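Local atomic coordinates of FAD-dependent oxidoreductase (Actinomadura kijaniata, PDB entry 3M9V), a protein that probably acts as a flavin-dependent oxidoreductase of the acyl-CoA dehydrogenase family on a dTDP-linked sugar during the biosynthesis of D-kijanose. Residues A[174-186]-A[197-210]. Numbering follows the deposited sequence.
Sequences MAPVGTHFVINAR and ASPVVTRDTPGFTV
F181 and V201 face each other as a hydrogen-bonded pair in the antiparallel beta hairpin formed by strands 180-187 and 196-202, part of the beta domain in the middle of the acyl-CoA dehydrogenase fold. The hairpin is a worked example of how a two-stranded unit gains a densely packed face from the chain that follows it and from a neighbouring strand. F181 N reaches V201 O at 2.8 Å, and V201 N returns a bond to F181 O. I183 N, on P199 O, and the paired backbones of A185 and A197 continue the register.

Packing is tight on the face carrying F181, V201, A185 and A197. After the turns through 202-208, F208 comes back against this face of the hairpin. Its ring turns an edge to the face of F181, CZ lying 3.6 Å above that ring's plane and over its centre; a chi1 of -176°, which sets CG opposite the backbone N, carries it there. The planes meet at 53°, an edge-to-face pair. Beside it, I183 CG1 rests 3.6 Å from V201 CG1. I227 and F229 of strand 225-234 add to this core.

On the other face V182 and V200 are buried, but the H180 end is looser. H180 and T202 run side by side, their nearest atoms, CD2 of H180 and CG2 of T202, 4.0 Å apart, and both residues are partly exposed. Farther along, N184 makes a weak hydrogen bond to the bound dTDP through ND2.

Beyond the paired strands, R203 stretches its extended side chain along the 175-178 turn, where V210 CG2 lies over one face of the guanidinium, toward its rim. A single nitrogen, NH2, grips two carbonyls: A175 O, which also accepts from G178 N, and G178 O, whose lone pair it meets in the carbonyl plane; that oxygen lies in the guanidinium plane, 2.8 Å from NH2.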
ATOM      1  N   MET A 174     -11.982 -12.675  29.556  1.00 18.69           N
ATOM      2  CA  MET A 174     -12.358 -13.909  30.247  1.00 22.50           C
ATOM      3  C   MET A 174     -12.807 -13.671  31.694  1.00 23.03           C
ATOM      4  O   MET A 174     -13.192 -14.616  32.395  1.00 22.97           O
ATOM      5  CB  MET A 174     -11.236 -14.968  30.203  1.00 20.22           C
ATOM      6  CG  MET A 174     -11.773 -16.397  30.433  1.00 23.72           C
ATOM      7  SD  MET A 174     -10.588 -17.714  30.135  1.00 28.77           S
ATOM      8  CE  MET A 174      -9.163 -17.170  31.073  1.00 19.87           C
ATOM      9  N   ALA A 175     -12.737 -12.423  32.155  1.00 20.97           N
ATOM     10  CA  ALA A 175     -13.075 -12.127  33.548  1.00 24.44           C
ATOM     11  C   ALA A 175     -14.420 -12.695  34.024  1.00 25.22           C
ATOM     12  O   ALA A 175     -14.590 -13.102  35.168  1.00 24.92           O
ATOM     13  CB  ALA A 175     -12.957 -10.628  33.856  1.00 21.77           C
ATOM     14  N   PRO A 176     -15.415 -12.756  33.132  1.00 27.75           N
ATOM     15  CA  PRO A 176     -16.701 -13.234  33.636  1.00 26.89           C
ATOM     16  C   PRO A 176     -16.692 -14.645  34.229  1.00 28.72           C
ATOM     17  O   PRO A 176     -17.526 -14.930  35.094  1.00 26.80           O
ATOM     18  CB  PRO A 176     -17.594 -13.141  32.398  1.00 28.34           C
ATOM     19  CG  PRO A 176     -17.028 -11.900  31.705  1.00 26.65           C
ATOM     20  CD  PRO A 176     -15.538 -12.111  31.811  1.00 26.38           C
ATOM     21  N   VAL A 177     -15.789 -15.520  33.802  1.00 26.42           N
ATOM     22  CA  VAL A 177     -15.772 -16.868  34.371  1.00 25.83           C
ATOM     23  C   VAL A 177     -14.500 -17.042  35.195  1.00 24.36           C
ATOM     24  O   VAL A 177     -14.170 -18.151  35.607  1.00 23.53           O
ATOM     25  CB  VAL A 177     -15.937 -17.990  33.290  1.00 28.07           C
ATOM     26  CG1 VAL A 177     -17.287 -17.872  32.573  1.00 21.68           C
ATOM     27  CG2 VAL A 177     -14.857 -17.917  32.209  1.00 26.79           C
ATOM     28  N   GLY A 178     -13.786 -15.953  35.453  1.00 21.91           N
ATOM     29  CA  GLY A 178     -12.459 -16.080  36.053  1.00 22.54           C
ATOM     30  C   GLY A 178     -12.627 -16.452  37.523  1.00 22.90           C
ATOM     31  O   GLY A 178     -13.557 -15.976  38.161  1.00 22.75           O
ATOM     32  N   THR A 179     -11.757 -17.302  38.055  1.00 21.59           N
ATOM     33  CA  THR A 179     -11.828 -17.708  39.452  1.00 23.56           C
ATOM     34  C   THR A 179     -10.586 -17.134  40.116  1.00 23.65           C
ATOM     35  O   THR A 179     -10.583 -16.873  41.322  1.00 22.32           O
ATOM     36  CB  THR A 179     -11.762 -19.245  39.616  1.00 22.16           C
ATOM     37  OG1 THR A 179     -10.564 -19.752  38.992  1.00 23.42           O
ATOM     38  CG2 THR A 179     -13.012 -19.864  39.003  1.00 20.55           C
ATOM     39  N   HIS A 180      -9.519 -16.960  39.336  1.00 23.91           N
ATOM     40  CA  HIS A 180      -8.271 -16.454  39.899  1.00 23.82           C
ATOM     41  C   HIS A 180      -7.731 -15.364  38.984  1.00 25.88           C
ATOM     42  O   HIS A 180      -7.788 -15.546  37.764  1.00 25.26           O
ATOM     43  CB  HIS A 180      -7.195 -17.527  39.897  1.00 24.39           C
ATOM     44  CG  HIS A 180      -7.428 -18.671  40.836  1.00 28.22           C
ATOM     45  ND1 HIS A 180      -8.431 -19.599  40.654  1.00 32.40           N
ATOM     46  CD2 HIS A 180      -6.723 -19.075  41.921  1.00 31.41           C
ATOM     47  CE1 HIS A 180      -8.357 -20.502  41.616  1.00 32.61           C
ATOM     48  NE2 HIS A 180      -7.325 -20.215  42.392  1.00 30.19           N
ATOM     49  N   PHE A 181      -7.178 -14.291  39.543  1.00 22.19           N
ATOM     50  CA  PHE A 181      -6.785 -13.125  38.748  1.00 22.70           C
ATOM     51  C   PHE A 181      -5.358 -12.772  39.140  1.00 24.17           C
ATOM     52  O   PHE A 181      -5.094 -12.404  40.303  1.00 25.07           O
ATOM     53  CB  PHE A 181      -7.729 -11.949  39.023  1.00 21.01           C
ATOM     54  CG  PHE A 181      -9.135 -12.193  38.574  1.00 21.54           C
ATOM     55  CD1 PHE A 181      -9.592 -11.682  37.365  1.00 22.46           C
ATOM     56  CD2 PHE A 181      -9.977 -13.009  39.316  1.00 23.53           C
ATOM     57  CE1 PHE A 181     -10.893 -11.933  36.934  1.00 22.69           C
ATOM     58  CE2 PHE A 181     -11.268 -13.287  38.893  1.00 19.99           C
ATOM     59  CZ  PHE A 181     -11.722 -12.744  37.703  1.00 25.39           C
ATOM     60  N   VAL A 182      -4.431 -12.933  38.198  1.00 25.53           N
ATOM     61  CA  VAL A 182      -3.052 -12.510  38.432  1.00 24.75           C
ATOM     62  C   VAL A 182      -2.934 -11.031  38.081  1.00 26.65           C
ATOM     63  O   VAL A 182      -3.297 -10.638  36.972  1.00 25.79           O
ATOM     64  CB  VAL A 182      -2.076 -13.330  37.574  1.00 26.16           C
ATOM     65  CG1 VAL A 182      -0.629 -12.913  37.819  1.00 24.01           C
ATOM     66  CG2 VAL A 182      -2.219 -14.788  37.888  1.00 23.20           C
ATOM     67  N   ILE A 183      -2.470 -10.201  39.013  1.00 25.72           N
ATOM     68  CA  ILE A 183      -2.642  -8.757  38.889  1.00 25.34           C
ATOM     69  C   ILE A 183      -1.246  -8.154  38.910  1.00 28.51           C
ATOM     70  O   ILE A 183      -0.429  -8.521  39.757  1.00 28.90           O
ATOM     71  CB  ILE A 183      -3.432  -8.171  40.084  1.00 25.78           C
ATOM     72  CG1 ILE A 183      -4.801  -8.847  40.190  1.00 26.33           C
ATOM     73  CG2 ILE A 183      -3.678  -6.665  39.955  1.00 25.12           C
ATOM     74  CD1 ILE A 183      -5.653  -8.673  38.947  1.00 20.95           C
ATOM     75  N   ASN A 184      -0.959  -7.252  37.979  1.00 28.13           N
ATOM     76  CA  ASN A 184       0.319  -6.561  38.038  1.00 30.50           C
ATOM     77  C   ASN A 184       0.187  -5.353  38.958  1.00 29.77           C
ATOM     78  O   ASN A 184      -0.620  -4.456  38.706  1.00 31.53           O
ATOM     79  CB  ASN A 184       0.730  -6.092  36.647  1.00 33.01           C
ATOM     80  CG  ASN A 184       1.161  -7.248  35.763  1.00 39.23           C
ATOM     81  OD1 ASN A 184       1.045  -8.423  36.128  1.00 43.97           O
ATOM     82  ND2 ASN A 184       1.697  -6.910  34.597  1.00 48.85           N
ATOM     83  N   ALA A 185       0.984  -5.305  40.018  1.00 29.36           N
ATOM     84  CA  ALA A 185       0.777  -4.231  40.983  1.00 28.22           C
ATOM     85  C   ALA A 185       2.164  -3.776  41.418  1.00 29.00           C
ATOM     86  O   ALA A 185       3.154  -4.432  41.089  1.00 30.87           O
ATOM     87  CB  ALA A 185      -0.057  -4.756  42.159  1.00 26.55           C
ATOM     88  N   ARG A 186       2.246  -2.671  42.152  1.00 30.43           N
ATOM     89  CA  ARG A 186       3.499  -2.284  42.814  1.00 35.05           C
ATOM     90  C   ARG A 186       3.274  -2.141  44.326  1.00 36.01           C
ATOM     91  O   ARG A 186       2.187  -1.734  44.751  1.00 34.38           O
ATOM     92  CB  ARG A 186       3.956  -0.919  42.289  1.00 33.12           C
ATOM     93  CG  ARG A 186       2.897   0.130  42.566  1.00 38.16           C
ATOM     94  CD  ARG A 186       3.312   1.487  42.042  1.00 52.03           C
ATOM     95  NE  ARG A 186       3.693   1.411  40.632  1.00 62.98           N
ATOM     96  CZ  ARG A 186       4.334   2.378  39.982  1.00 66.23           C
ATOM     97  NH1 ARG A 186       4.645   2.210  38.703  1.00 68.88           N
ATOM     98  NH2 ARG A 186       4.670   3.499  40.610  1.00 65.85           N
ATOM     99  N   ALA A 197       4.994  -6.563  41.949  1.00 37.09           N
ATOM    100  CA  ALA A 197       4.519  -7.736  42.673  1.00 36.06           C
ATOM    101  C   ALA A 197       3.364  -8.293  41.857  1.00 33.74           C
ATOM    102  O   ALA A 197       2.623  -7.548  41.207  1.00 32.12           O
ATOM    103  CB  ALA A 197       4.028  -7.354  44.059  1.00 34.86           C
ATOM    104  N   SER A 198       3.222  -9.610  41.886  1.00 31.78           N
ATOM    105  CA  SER A 198       2.050 -10.195  41.244  1.00 30.71           C
ATOM    106  C   SER A 198       1.153 -10.875  42.266  1.00 29.06           C
ATOM    107  O   SER A 198       1.237 -12.078  42.459  1.00 30.88           O
ATOM    108  CB  SER A 198       2.525 -11.208  40.204  1.00 30.69           C
ATOM    109  OG  SER A 198       3.211 -10.507  39.187  1.00 31.08           O
ATOM    110  N   PRO A 199       0.276 -10.121  42.931  1.00 28.61           N
ATOM    111  CA  PRO A 199      -0.643 -10.809  43.824  1.00 27.67           C
ATOM    112  C   PRO A 199      -1.648 -11.640  43.030  1.00 29.41           C
ATOM    113  O   PRO A 199      -2.035 -11.248  41.926  1.00 30.25           O
ATOM    114  CB  PRO A 199      -1.342  -9.660  44.548  1.00 27.86           C
ATOM    115  CG  PRO A 199      -1.211  -8.487  43.689  1.00 24.71           C
ATOM    116  CD  PRO A 199       0.071  -8.662  42.917  1.00 29.95           C
ATOM    117  N   VAL A 200      -2.080 -12.777  43.570  1.00 28.33           N
ATOM    118  CA  VAL A 200      -3.154 -13.534  42.939  1.00 27.86           C
ATOM    119  C   VAL A 200      -4.407 -13.350  43.799  1.00 27.90           C
ATOM    120  O   VAL A 200      -4.387 -13.755  44.963  1.00 26.47           O
ATOM    121  CB  VAL A 200      -2.780 -15.035  42.858  1.00 28.09           C
ATOM    122  CG1 VAL A 200      -3.959 -15.852  42.362  1.00 29.68           C
ATOM    123  CG2 VAL A 200      -1.579 -15.253  41.947  1.00 27.69           C
ATOM    124  N   VAL A 201      -5.465 -12.761  43.247  1.00 26.83           N
ATOM    125  CA  VAL A 201      -6.748 -12.594  43.924  1.00 27.45           C
ATOM    126  C   VAL A 201      -7.769 -13.613  43.423  1.00 29.34           C
ATOM    127  O   VAL A 201      -7.797 -13.936  42.238  1.00 28.56           O
ATOM    128  CB  VAL A 201      -7.181 -11.100  43.948  1.00 29.30           C
ATOM    129  CG1 VAL A 201      -6.867 -10.372  42.670  1.00 32.68           C
ATOM    130  CG2 VAL A 201      -8.609 -10.832  44.449  1.00 30.94           C
ATOM    131  N   THR A 202      -8.568 -14.192  44.315  1.00 28.55           N
ATOM    132  CA  THR A 202      -9.569 -15.155  43.881  1.00 27.31           C
ATOM    133  C   THR A 202     -10.907 -14.439  43.894  1.00 27.30           C
ATOM    134  O   THR A 202     -11.081 -13.367  44.474  1.00 25.72           O
ATOM    135  CB  THR A 202      -9.711 -16.351  44.831  1.00 29.61           C
ATOM    136  OG1 THR A 202     -10.160 -15.823  46.087  1.00 33.94           O
ATOM    137  CG2 THR A 202      -8.392 -17.114  45.008  1.00 26.18           C
ATOM    138  N   ARG A 203     -11.872 -15.043  43.213  1.00 27.22           N
ATOM    139  CA  ARG A 203     -13.087 -14.295  42.947  1.00 29.04           C
ATOM    140  C   ARG A 203     -13.869 -13.972  44.221  1.00 29.32           C
ATOM    141  O   ARG A 203     -14.574 -12.970  44.291  1.00 28.28           O
ATOM    142  CB  ARG A 203     -13.974 -15.099  41.994  1.00 30.20           C
ATOM    143  CG  ARG A 203     -15.028 -14.214  41.372  1.00 31.69           C
ATOM    144  CD  ARG A 203     -15.922 -15.007  40.429  1.00 37.16           C
ATOM    145  NE  ARG A 203     -16.762 -14.053  39.708  1.00 38.53           N
ATOM    146  CZ  ARG A 203     -16.611 -13.703  38.434  1.00 39.63           C
ATOM    147  NH1 ARG A 203     -17.459 -12.819  37.926  1.00 37.64           N
ATOM    148  NH2 ARG A 203     -15.642 -14.219  37.682  1.00 27.44           N
ATOM    149  N   ASP A 204     -13.776 -14.821  45.236  1.00 30.24           N
ATOM    150  CA  ASP A 204     -14.559 -14.576  46.441  1.00 35.26           C
ATOM    151  C   ASP A 204     -13.802 -13.718  47.459  1.00 34.90           C
ATOM    152  O   ASP A 204     -14.185 -13.705  48.621  1.00 36.98           O
ATOM    153  CB  ASP A 204     -14.890 -15.924  47.095  1.00 37.09           C
ATOM    154  CG  ASP A 204     -13.638 -16.762  47.325  1.00 46.38           C
ATOM    155  OD1 ASP A 204     -13.559 -17.892  46.792  1.00 57.77           O
ATOM    156  OD2 ASP A 204     -12.699 -16.295  48.010  1.00 54.34           O
ATOM    157  N   THR A 205     -12.729 -13.027  47.088  1.00 32.34           N
ATOM    158  CA  THR A 205     -12.040 -12.141  48.029  1.00 31.00           C
ATOM    159  C   THR A 205     -12.857 -10.888  48.301  1.00 30.47           C
ATOM    160  O   THR A 205     -13.417 -10.290  47.390  1.00 28.96           O
ATOM    161  CB  THR A 205     -10.693 -11.708  47.418  1.00 30.80           C
ATOM    162  OG1 THR A 205      -9.910 -12.883  47.173  1.00 31.68           O
ATOM    163  CG2 THR A 205      -9.924 -10.713  48.286  1.00 31.43           C
ATOM    164  N   PRO A 206     -12.924 -10.448  49.568  1.00 30.90           N
ATOM    165  CA  PRO A 206     -13.737  -9.278  49.900  1.00 28.67           C
ATOM    166  C   PRO A 206     -13.174  -8.022  49.224  1.00 26.08           C
ATOM    167  O   PRO A 206     -11.951  -7.886  49.123  1.00 25.20           O
ATOM    168  CB  PRO A 206     -13.550  -9.136  51.422  1.00 29.36           C
ATOM    169  CG  PRO A 206     -12.951 -10.422  51.881  1.00 30.02           C
ATOM    170  CD  PRO A 206     -12.205 -11.003  50.727  1.00 31.40           C
ATOM    171  N   GLY A 207     -14.014  -7.080  48.814  1.00 22.74           N
ATOM    172  CA  GLY A 207     -13.478  -5.916  48.111  1.00 25.54           C
ATOM    173  C   GLY A 207     -13.258  -6.065  46.608  1.00 26.38           C
ATOM    174  O   GLY A 207     -12.939  -5.091  45.920  1.00 25.73           O
ATOM    175  N   PHE A 208     -13.446  -7.278  46.097  1.00 26.83           N
ATOM    176  CA  PHE A 208     -13.141  -7.628  44.704  1.00 28.69           C
ATOM    177  C   PHE A 208     -14.422  -7.569  43.883  1.00 29.59           C
ATOM    178  O   PHE A 208     -15.362  -8.298  44.182  1.00 28.78           O
ATOM    179  CB  PHE A 208     -12.540  -9.032  44.553  1.00 27.18           C
ATOM    180  CG  PHE A 208     -12.141  -9.352  43.129  1.00 32.47           C
ATOM    181  CD1 PHE A 208     -11.168  -8.606  42.483  1.00 35.76           C
ATOM    182  CD2 PHE A 208     -12.776 -10.353  42.416  1.00 29.55           C
ATOM    183  CE1 PHE A 208     -10.811  -8.876  41.170  1.00 36.95           C
ATOM    184  CE2 PHE A 208     -12.426 -10.634  41.106  1.00 31.37           C
ATOM    185  CZ  PHE A 208     -11.450  -9.890  40.479  1.00 32.17           C
ATOM    186  N   THR A 209     -14.484  -6.707  42.872  1.00 28.86           N
ATOM    187  CA  THR A 209     -15.661  -6.692  41.995  1.00 30.65           C
ATOM    188  C   THR A 209     -15.274  -6.872  40.526  1.00 29.66           C
ATOM    189  O   THR A 209     -14.317  -6.237  40.075  1.00 26.22           O
ATOM    190  CB  THR A 209     -16.394  -5.330  42.048  1.00 31.92           C
ATOM    191  OG1 THR A 209     -16.643  -4.979  43.413  1.00 33.82           O
ATOM    192  CG2 THR A 209     -17.746  -5.469  41.356  1.00 32.04           C
ATOM    193  N   VAL A 210     -16.003  -7.730  39.813  1.00 28.82           N
ATOM    194  CA  VAL A 210     -15.934  -7.790  38.351  1.00 28.02           C
ATOM    195  C   VAL A 210     -17.016  -6.952  37.688  1.00 28.59           C
ATOM    196  O   VAL A 210     -18.181  -7.223  37.947  1.00 27.05           O
ATOM    197  CB  VAL A 210     -16.065  -9.238  37.875  1.00 27.78           C
ATOM    198  CG1 VAL A 210     -16.101  -9.301  36.337  1.00 27.69           C
ATOM    199  CG2 VAL A 210     -14.895 -10.036  38.447  1.00 24.89           C
TER